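Local coordinates for protein nitrite oxidoreductase subunit B (Kuenenia stuttgartiensis, PDB 7B04) that probably relays electrons through three [4Fe-4S] clusters and one [3Fe-4S] cluster between the catalytic and heme-bearing subunits of the nitrite oxidoreductase complex of an anammox bacterium, at residues R11-P16 and T115-A120; C218-P223 and P295-E300; A149-Q154 and H164-F169. One frame throughout, in Å; residues are numbered along the deposited sequence.

Interaction 1. Residues R11-P16 and T115-A120; sequences RRMEYP and TIFEVA
Arg11 and Glu118 reach for each other from opposite directions and join strand 11-14 to the first turn of helix 116-123. NH1 of Arg11 donates to OE2 of Glu118 at 2.7 Å, a salt bridge in which the oxygen lies in the guanidinium plane and offers its syn lone pair, although the two flat groups are turned 49° apart. NE of the same arginine is held by the carbonyl of Tyr111. OE2 of Glu118 also takes a weak bond from the backbone N of Glu14 at 3.4 Å, while its OE1 is met from above the carboxylate plane by the N of Thr115, 3.3 Å away.

The aromatic half lies just past the end of the strand. Tyr15 turns its edge onto one face of Phe117, the planes at 88° and the centroids 5.0 Å apart, a T-shaped pair that brings CE1 of Tyr15 to 3.5 Å from CZ of Phe117. With CG anti to the backbone N (chi1 -173°), Met13 runs across the helix start and sets its SD obliquely beside Phe117, a Met-aromatic contact at 5.2 Å from the ring centroid. Tyr180 adds another edge-to-face partner for Tyr15.

Thr115 OG1 accepts from Glu118 N at 3.2 Å, completing with the Thr115 N to Glu118 OE1 bond the reciprocal pattern of an N-terminal capping box.

Interaction 2. Residues C218-P223 and P295-E300; sequences CPYKKP and PQFGTE. With SF4 (iron/sulfur cluster), chain Z.
Pro219 and Tyr220, in the type I turn running from Cys218 to Lys221, pack against Phe297 and Thr299 beside an iron-sulfur cluster of the ferredoxin-type domain. The dense part gathers round the Phe297 ring. CB of Pro219 sits over one face, 3.9 Å from the ring centroid and 27° off its normal, a CH-pi contact displaced toward the rim. Phe297 in turn directs its edge at the face of Tyr220, with the planes at 68° and CD2 of Phe297 3.5 Å from CZ of Tyr220. One phenyl ring thus serves the proline with its face and the tyrosine with its edge.

Contacts are sparser toward Thr299. Its CG2 lies 3.9 Å from CG of Pro219, and its OG1 comes to the edge of the Tyr220 ring, 3.4 Å from CE2; the OH of Tyr220 is instead engaged by the carbonyls of Leu293 and Tyr294, just before the 3-10 segment 295-297. Even this thinner side is buried rather than open to solvent. Thr79 and Leu80 of helix 75-81 pack on Phe297, and Thr299 touches Cys178, another ligand of the cluster.

The turn carries its own link to the metal site. Tyr220 has CG anti to its carbonyl carbon (chi1 -57°), a setting that lays the ring between Phe297 and the cluster, with CD2 at 3.6 Å from sulfide S4. Pro223 approaches a second sulfide, S2, with CD at 3.5 Å, and Cys218 SG binds iron FE1 at 2.3 Å.

Interaction 3. Residues A149-Q154 and H164-F169; sequences AKSSNQ and HSRWFF
Lys150 and Trp167 are joined through their backbones as a hydrogen-bonded antiparallel pair, a single beta bridge between two otherwise irregular segments. Lys150 N donates to Trp167 O at 2.9 Å, and Trp167 N returns a bond to Lys150 O at 3.1 Å. A CA-H...O contact supplements them, with CA of Arg166 3.2 Å from Lys150 O.

Among the nonpolar contacts, the aliphatic part of Lys150 crosses the indole of Trp167. Its CB rests over one face near the rim, and CD comes to 3.4 Å from NE1. Trp167 has CG between its backbone N and carbonyl carbon (chi1 66°), which swings the ring back to the lysine although its CB leaves the backbone away from it. Ala149 touches Phe168, CB to CD2 at 4.0 Å.

Of the polar side chains, Arg166 and Ser151 meet on Glu157: Arg166 NH2 makes a salt bridge to it and Ser151 OG a hydrogen bond, and the backbone N of Ser152 bonds to it as well. Ser151 OG accepts from Asn153 N at 3.0 Å, which closes an ST turn just after the bridge. Subunit A borders this region, with its Pro1009 packing on Arg166.

Two backbone bonds therefore fix the pairing, while Glu157, lying between the segments in sequence, ties Arg166 to Ser151 and probably offsets the arginine's charge.

Overall arrangement
Interactions 1 and 2 are neighbours, their centres about 12 Å apart: the loop at 295-300 touches the start of helix 116-123, where Ile116 N probably bonds to Phe297 O. Interaction 2 is wholly buried next to a [4Fe-4S] cluster and relies on rings and a proline across its segments. Interaction 1, farther from the chain centre, combines buried aromatics with a partly exposed salt bridge. Interaction 3 stands apart, about 27 Å from interaction 2 and 35 Å from interaction 1 between centres. There, at a partly buried site beside subunit A, a pair of backbone hydrogen bonds leads and side chains add to it, whereas side-chain contacts dominate the other two.

Interaction 1. Residues R11-P16 and T115-A120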
loop_
_atom_site.group_PDB
_atom_site.type_symbol
_atom_site.label_atom_id
_atom_site.label_comp_id
_atom_site.label_asym_id
_atom_site.label_seq_id
_atom_site.Cartn_x
_atom_site.Cartn_y
_atom_site.Cartn_z
ATOM N N ARG A 11 0.012 41.129 4.586
ATOM C CA ARG A 11 1.080 42.105 4.700
ATOM C C ARG A 11 1.721 42.240 3.327
ATOM O O ARG A 11 1.483 41.428 2.432
ATOM C CB ARG A 11 2.072 41.660 5.794
ATOM C CG ARG A 11 3.513 42.160 5.695
ATOM C CD ARG A 11 4.282 41.944 6.994
ATOM N NE ARG A 11 4.682 40.554 7.198
ATOM C CZ ARG A 11 5.715 39.975 6.592
ATOM N NH1 ARG A 11 6.455 40.660 5.731
ATOM N NH2 ARG A 11 6.007 38.706 6.846
ATOM N N ARG A 12 2.501 43.296 3.143
ATOM C CA ARG A 12 3.310 43.456 1.945
ATOM C C ARG A 12 4.687 42.854 2.200
ATOM O O ARG A 12 5.277 43.067 3.263
ATOM C CB ARG A 12 3.380 44.925 1.519
ATOM C CG ARG A 12 2.135 45.297 0.722
ATOM C CD ARG A 12 2.034 46.771 0.394
ATOM N NE ARG A 12 3.040 47.191 -0.574
ATOM C CZ ARG A 12 2.946 47.004 -1.888
ATOM N NH1 ARG A 12 1.886 46.395 -2.407
ATOM N NH2 ARG A 12 3.919 47.424 -2.682
ATOM N N MET A 13 5.204 42.140 1.203
ATOM C CA MET A 13 6.342 41.244 1.341
ATOM C C MET A 13 7.474 41.662 0.415
ATOM O O MET A 13 7.263 42.354 -0.583
ATOM C CB MET A 13 5.913 39.809 1.024
ATOM C CG MET A 13 6.956 38.755 1.297
ATOM S SD MET A 13 6.671 37.400 0.154
ATOM C CE MET A 13 5.044 36.987 0.659
ATOM N N GLU A 14 8.687 41.232 0.753
ATOM C CA GLU A 14 9.866 41.532 -0.054
ATOM C C GLU A 14 10.109 40.402 -1.048
ATOM O O GLU A 14 10.273 39.243 -0.650
ATOM C CB GLU A 14 11.095 41.734 0.828
ATOM C CG GLU A 14 12.353 42.119 0.049
ATOM C CD GLU A 14 12.385 43.602 -0.308
ATOM O OE1 GLU A 14 12.992 43.960 -1.341
ATOM O OE2 GLU A 14 11.824 44.411 0.461
ATOM N N TYR A 15 10.158 40.749 -2.331
ATOM C CA TYR A 15 10.394 39.816 -3.422
ATOM C C TYR A 15 11.258 40.493 -4.481
ATOM O O TYR A 15 11.203 41.723 -4.638
ATOM C CB TYR A 15 9.075 39.327 -4.049
ATOM C CG TYR A 15 9.220 38.000 -4.734
ATOM C CD1 TYR A 15 9.666 36.882 -4.036
ATOM C CD2 TYR A 15 8.959 37.865 -6.086
ATOM C CE1 TYR A 15 9.831 35.662 -4.668
ATOM C CE2 TYR A 15 9.116 36.644 -6.726
ATOM C CZ TYR A 15 9.552 35.546 -6.014
ATOM O OH TYR A 15 9.706 34.338 -6.655
ATOM N N PRO A 16 12.101 39.719 -5.190
ATOM C CA PRO A 16 12.925 40.326 -6.256
ATOM C C PRO A 16 12.126 40.947 -7.391
ATOM O O PRO A 16 12.574 41.944 -7.979
ATOM C CB PRO A 16 13.761 39.140 -6.751
ATOM C CG PRO A 16 13.838 38.250 -5.563
ATOM C CD PRO A 16 12.494 38.320 -4.936
ATOM N N THR A 115 9.775 36.490 6.336
ATOM C CA THR A 115 9.754 35.409 5.367
ATOM C C THR A 115 11.181 34.975 5.042
ATOM O O THR A 115 12.160 35.617 5.436
ATOM C CB THR A 115 9.028 35.838 4.094
ATOM O OG1 THR A 115 9.853 36.747 3.353
ATOM C CG2 THR A 115 7.719 36.526 4.438
ATOM N N ILE A 116 11.295 33.857 4.321
ATOM C CA ILE A 116 12.611 33.367 3.917
ATOM C C ILE A 116 13.348 34.411 3.088
ATOM O O ILE A 116 14.584 34.475 3.110
ATOM C CB ILE A 116 12.479 32.031 3.159
ATOM C CG1 ILE A 116 11.657 32.210 1.881
ATOM C CG2 ILE A 116 11.857 30.971 4.052
ATOM C CD1 ILE A 116 11.821 31.082 0.888
ATOM N N PHE A 117 12.611 35.243 2.350
ATOM C CA PHE A 117 13.238 36.328 1.604
ATOM C C PHE A 117 13.704 37.438 2.538
ATOM O O PHE A 117 14.817 37.958 2.389
ATOM C CB PHE A 117 12.268 36.871 0.556
ATOM C CG PHE A 117 11.605 35.803 -0.267
ATOM C CD1 PHE A 117 12.281 35.197 -1.313
ATOM C CD2 PHE A 117 10.309 35.403 0.009
ATOM C CE1 PHE A 117 11.675 34.211 -2.071
ATOM C CE2 PHE A 117 9.696 34.419 -0.745
ATOM C CZ PHE A 117 10.380 33.822 -1.786
ATOM N N GLU A 118 12.865 37.815 3.506
ATOM C CA GLU A 118 13.197 38.919 4.397
ATOM C C GLU A 118 14.250 38.536 5.430
ATOM O O GLU A 118 15.024 39.398 5.863
ATOM C CB GLU A 118 11.931 39.426 5.091
ATOM C CG GLU A 118 10.848 39.877 4.122
ATOM C CD GLU A 118 9.504 40.080 4.793
ATOM O OE1 GLU A 118 9.373 39.736 5.987
ATOM O OE2 GLU A 118 8.577 40.583 4.124
ATOM N N VAL A 119 14.297 37.266 5.843
ATOM C CA VAL A 119 15.393 36.813 6.697
ATOM C C VAL A 119 16.718 36.957 5.961
ATOM O O VAL A 119 17.720 37.408 6.529
ATOM C CB VAL A 119 15.158 35.363 7.162
ATOM C CG1 VAL A 119 16.428 34.784 7.767
ATOM C CG2 VAL A 119 14.026 35.304 8.169
ATOM N N ALA A 120 16.739 36.581 4.679
ATOM C CA ALA A 120 17.950 36.718 3.877
ATOM C C ALA A 120 18.346 38.179 3.727
ATOM O O ALA A 120 19.537 38.513 3.713
ATOM C CB ALA A 120 17.739 36.077 2.506
#

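Interaction 2. Residues C218-P223 and P295-E300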
loop_
_atom_site.group_PDB
_atom_site.type_symbol
_atom_site.label_atom_id
_atom_site.label_comp_id
_atom_site.label_asym_id
_atom_site.label_seq_id
_atom_site.Cartn_x
_atom_site.Cartn_y
_atom_site.Cartn_z
ATOM N N CYS A 218 14.194 26.735 -2.249
ATOM C CA CYS A 218 12.789 26.345 -2.147
ATOM C C CYS A 218 12.515 25.755 -0.770
ATOM O O CYS A 218 13.088 24.711 -0.429
ATOM C CB CYS A 218 12.409 25.340 -3.225
ATOM S SG CYS A 218 10.726 24.694 -3.034
ATOM N N PRO A 219 11.666 26.377 0.051
ATOM C CA PRO A 219 11.446 25.854 1.407
ATOM C C PRO A 219 10.708 24.529 1.434
ATOM O O PRO A 219 10.776 23.823 2.448
ATOM C CB PRO A 219 10.629 26.963 2.080
ATOM C CG PRO A 219 9.906 27.622 0.951
ATOM C CD PRO A 219 10.837 27.562 -0.231
ATOM N N TYR A 220 10.009 24.166 0.359
ATOM C CA TYR A 220 9.257 22.921 0.295
ATOM C C TYR A 220 10.029 21.785 -0.364
ATOM O O TYR A 220 9.536 20.651 -0.378
ATOM C CB TYR A 220 7.929 23.154 -0.437
ATOM C CG TYR A 220 7.098 24.234 0.214
ATOM C CD1 TYR A 220 6.349 23.967 1.352
ATOM C CD2 TYR A 220 7.084 25.528 -0.291
ATOM C CE1 TYR A 220 5.597 24.953 1.960
ATOM C CE2 TYR A 220 6.334 26.521 0.311
ATOM C CZ TYR A 220 5.593 26.226 1.435
ATOM O OH TYR A 220 4.847 27.208 2.043
ATOM N N LYS A 221 11.211 22.066 -0.916
ATOM C CA LYS A 221 12.136 21.040 -1.408
ATOM C C LYS A 221 11.527 20.210 -2.536
ATOM O O LYS A 221 11.752 19.002 -2.635
ATOM C CB LYS A 221 12.607 20.139 -0.264
ATOM C CG LYS A 221 13.213 20.903 0.894
ATOM C CD LYS A 221 14.410 21.712 0.426
ATOM C CE LYS A 221 14.882 22.677 1.494
ATOM N NZ LYS A 221 16.046 23.478 1.029
ATOM N N LYS A 222 10.744 20.859 -3.388
ATOM C CA LYS A 222 10.190 20.211 -4.570
ATOM C C LYS A 222 11.161 20.150 -5.753
ATOM O O LYS A 222 11.207 19.118 -6.436
ATOM C CB LYS A 222 8.888 20.900 -4.979
ATOM C CG LYS A 222 7.746 20.665 -3.995
ATOM C CD LYS A 222 7.273 19.214 -4.020
ATOM C CE LYS A 222 7.720 18.447 -2.780
ATOM N NZ LYS A 222 7.217 17.045 -2.774
ATOM N N PRO A 223 11.934 21.201 -6.055
ATOM C CA PRO A 223 12.907 21.082 -7.151
ATOM C C PRO A 223 13.994 20.080 -6.797
ATOM O O PRO A 223 14.595 20.147 -5.723
ATOM C CB PRO A 223 13.474 22.502 -7.291
ATOM C CG PRO A 223 12.505 23.378 -6.605
ATOM C CD PRO A 223 11.944 22.561 -5.493
ATOM N N PRO A 295 2.405 29.153 5.560
ATOM C CA PRO A 295 2.479 30.498 4.980
ATOM C C PRO A 295 3.587 31.331 5.578
ATOM O O PRO A 295 3.901 32.395 5.031
ATOM C CB PRO A 295 1.100 31.094 5.286
ATOM C CG PRO A 295 0.651 30.370 6.512
ATOM C CD PRO A 295 1.209 28.973 6.404
ATOM N N GLN A 296 4.187 30.883 6.684
ATOM C CA GLN A 296 5.339 31.568 7.274
ATOM C C GLN A 296 6.448 31.790 6.263
ATOM O O GLN A 296 7.112 32.835 6.290
ATOM C CB GLN A 296 5.891 30.739 8.429
ATOM C CG GLN A 296 4.942 30.474 9.576
ATOM C CD GLN A 296 4.280 29.114 9.479
ATOM O OE1 GLN A 296 4.894 28.155 9.033
ATOM N NE2 GLN A 296 3.014 29.029 9.892
ATOM N N PHE A 297 6.644 30.828 5.359
ATOM C CA PHE A 297 7.726 30.911 4.386
ATOM C C PHE A 297 7.587 32.114 3.457
ATOM O O PHE A 297 8.600 32.682 3.026
ATOM C CB PHE A 297 7.797 29.605 3.601
ATOM C CG PHE A 297 8.139 28.408 4.456
ATOM C CD1 PHE A 297 8.815 28.567 5.657
ATOM C CD2 PHE A 297 7.780 27.130 4.065
ATOM C CE1 PHE A 297 9.130 27.478 6.443
ATOM C CE2 PHE A 297 8.094 26.033 4.846
ATOM C CZ PHE A 297 8.771 26.210 6.041
ATOM N N GLY A 298 6.361 32.514 3.136
ATOM C CA GLY A 298 6.152 33.694 2.327
ATOM C C GLY A 298 6.082 33.461 0.836
ATOM O O GLY A 298 6.314 34.396 0.066
ATOM N N THR A 299 5.818 32.239 0.390
ATOM C CA THR A 299 5.740 31.991 -1.041
ATOM C C THR A 299 4.322 32.088 -1.592
ATOM O O THR A 299 4.159 32.145 -2.815
ATOM C CB THR A 299 6.321 30.616 -1.376
ATOM O OG1 THR A 299 5.411 29.593 -0.955
ATOM C CG2 THR A 299 7.661 30.418 -0.685
ATOM N N GLU A 300 3.308 32.164 -0.724
ATOM C CA GLU A 300 1.903 32.031 -1.094
ATOM C C GLU A 300 1.656 30.697 -1.792
ATOM O O GLU A 300 1.448 30.663 -3.014
ATOM C CB GLU A 300 1.438 33.190 -1.983
ATOM C CG GLU A 300 -0.045 33.514 -1.827
ATOM C CD GLU A 300 -0.438 34.846 -2.434
ATOM O OE1 GLU A 300 -0.181 35.886 -1.795
ATOM O OE2 GLU A 300 -1.025 34.849 -3.537
HETATM FE FE1 SF4 Z . 8.890 25.329 -4.209
HETATM FE FE2 SF4 Z . 6.852 27.119 -4.571
HETATM FE FE3 SF4 Z . 6.942 24.829 -6.068
HETATM FE FE4 SF4 Z . 8.772 26.821 -6.500
HETATM S S1 SF4 Z . 6.515 26.937 -6.820
HETATM S S2 SF4 Z . 9.193 24.588 -6.344
HETATM S S3 SF4 Z . 9.074 27.595 -4.375
HETATM S S4 SF4 Z . 6.672 24.978 -3.808
#

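Interaction 3. Residues A149-Q154 and H164-F169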
loop_
_atom_site.group_PDB
_atom_site.type_symbol
_atom_site.label_atom_id
_atom_site.label_comp_id
_atom_site.label_asym_id
_atom_site.label_seq_id
_atom_site.Cartn_x
_atom_site.Cartn_y
_atom_site.Cartn_z
ATOM N N ALA A 149 3.501 8.255 15.762
ATOM C CA ALA A 149 2.666 9.191 16.499
ATOM C C ALA A 149 3.468 9.910 17.575
ATOM O O ALA A 149 4.482 9.408 18.063
ATOM C CB ALA A 149 1.478 8.469 17.138
ATOM N N LYS A 150 3.004 11.105 17.930
ATOM C CA LYS A 150 3.492 11.811 19.106
ATOM C C LYS A 150 2.697 11.338 20.317
ATOM O O LYS A 150 1.468 11.240 20.255
ATOM C CB LYS A 150 3.356 13.323 18.927
ATOM C CG LYS A 150 4.012 14.146 20.021
ATOM C CD LYS A 150 2.978 14.702 20.986
ATOM C CE LYS A 150 3.606 15.679 21.966
ATOM N NZ LYS A 150 4.553 15.001 22.893
ATOM N N SER A 151 3.395 11.040 21.411
ATOM C CA SER A 151 2.755 10.524 22.611
ATOM C C SER A 151 3.106 11.379 23.821
ATOM O O SER A 151 4.209 11.920 23.924
ATOM C CB SER A 151 3.164 9.068 22.875
ATOM O OG SER A 151 2.611 8.590 24.088
ATOM N N SER A 152 2.139 11.502 24.737
ATOM C CA SER A 152 2.392 12.148 26.021
ATOM C C SER A 152 3.297 11.313 26.918
ATOM O O SER A 152 3.912 11.863 27.837
ATOM C CB SER A 152 1.069 12.440 26.733
ATOM O OG SER A 152 0.431 11.242 27.139
ATOM N N ASN A 153 3.370 10.002 26.676
ATOM C CA ASN A 153 4.233 9.073 27.415
ATOM C C ASN A 153 3.837 8.926 28.884
ATOM O O ASN A 153 4.666 8.570 29.726
ATOM C CB ASN A 153 5.709 9.479 27.305
ATOM C CG ASN A 153 6.291 9.200 25.936
ATOM O OD1 ASN A 153 6.111 8.117 25.379
ATOM N ND2 ASN A 153 6.998 10.179 25.384
ATOM N N GLN A 154 2.578 9.178 29.214
ATOM C CA GLN A 154 2.130 8.908 30.570
ATOM C C GLN A 154 1.274 7.640 30.580
ATOM O O GLN A 154 0.599 7.344 29.590
ATOM C CB GLN A 154 1.357 10.093 31.164
ATOM C CG GLN A 154 1.973 11.473 30.874
ATOM C CD GLN A 154 3.461 11.596 31.219
ATOM O OE1 GLN A 154 4.017 10.801 31.983
ATOM N NE2 GLN A 154 4.106 12.614 30.659
ATOM N N HIS A 164 -6.294 14.583 20.174
ATOM C CA HIS A 164 -5.799 13.259 20.534
ATOM C C HIS A 164 -4.461 13.400 21.256
ATOM O O HIS A 164 -3.531 14.033 20.745
ATOM C CB HIS A 164 -5.607 12.396 19.292
ATOM C CG HIS A 164 -6.883 12.010 18.603
ATOM N ND1 HIS A 164 -6.900 11.153 17.520
ATOM C CD2 HIS A 164 -8.175 12.354 18.834
ATOM C CE1 HIS A 164 -8.144 10.981 17.118
ATOM N NE2 HIS A 164 -8.936 11.698 17.897
ATOM N N SER A 165 -4.364 12.810 22.450
ATOM C CA SER A 165 -3.093 12.792 23.172
ATOM C C SER A 165 -2.016 12.091 22.351
ATOM O O SER A 165 -0.915 12.622 22.161
ATOM C CB SER A 165 -3.271 12.112 24.532
ATOM O OG SER A 165 -3.647 10.756 24.362
ATOM N N ARG A 166 -2.320 10.897 21.854
ATOM C CA ARG A 166 -1.458 10.180 20.923
ATOM C C ARG A 166 -2.002 10.418 19.520
ATOM O O ARG A 166 -3.130 10.019 19.216
ATOM C CB ARG A 166 -1.421 8.687 21.257
ATOM C CG ARG A 166 -0.313 7.897 20.575
ATOM C CD ARG A 166 -0.258 6.479 21.126
ATOM N NE ARG A 166 0.114 6.455 22.538
ATOM C CZ ARG A 166 0.128 5.359 23.290
ATOM N NH1 ARG A 166 -0.254 4.197 22.778
ATOM N NH2 ARG A 166 0.486 5.432 24.564
ATOM N N TRP A 167 -1.208 11.064 18.666
ATOM C CA TRP A 167 -1.756 11.571 17.418
ATOM C C TRP A 167 -0.716 11.564 16.310
ATOM O O TRP A 167 0.493 11.595 16.554
ATOM C CB TRP A 167 -2.285 12.998 17.598
ATOM C CG TRP A 167 -1.193 13.984 17.905
ATOM C CD1 TRP A 167 -0.701 14.302 19.137
ATOM C CD2 TRP A 167 -0.447 14.765 16.962
ATOM N NE1 TRP A 167 0.299 15.237 19.021
ATOM C CE2 TRP A 167 0.474 15.538 17.696
ATOM C CE3 TRP A 167 -0.473 14.890 15.569
ATOM C CZ2 TRP A 167 1.361 16.423 17.085
ATOM C CZ3 TRP A 167 0.408 15.767 14.965
ATOM C CH2 TRP A 167 1.312 16.523 15.722
ATOM N N PHE A 168 -1.223 11.531 15.080
ATOM C CA PHE A 168 -0.459 11.717 13.854
ATOM C C PHE A 168 -1.448 11.880 12.709
ATOM O O PHE A 168 -2.549 11.323 12.748
ATOM C CB PHE A 168 0.502 10.548 13.582
ATOM C CG PHE A 168 -0.165 9.313 13.038
ATOM C CD1 PHE A 168 -0.061 8.988 11.696
ATOM C CD2 PHE A 168 -0.873 8.466 13.869
ATOM C CE1 PHE A 168 -0.654 7.848 11.193
ATOM C CE2 PHE A 168 -1.477 7.326 13.370
ATOM C CZ PHE A 168 -1.369 7.019 12.029
ATOM N N PHE A 169 -1.054 12.657 11.703
ATOM C CA PHE A 169 -1.899 12.893 10.541
ATOM C C PHE A 169 -1.021 12.924 9.300
ATOM O O PHE A 169 0.210 12.887 9.380
ATOM C CB PHE A 169 -2.717 14.189 10.676
ATOM C CG PHE A 169 -1.896 15.449 10.621
ATOM C CD1 PHE A 169 -1.331 15.974 11.770
ATOM C CD2 PHE A 169 -1.708 16.121 9.421
ATOM C CE1 PHE A 169 -0.581 17.135 11.726
ATOM C CE2 PHE A 169 -0.957 17.281 9.370
ATOM C CZ PHE A 169 -0.395 17.789 10.524
#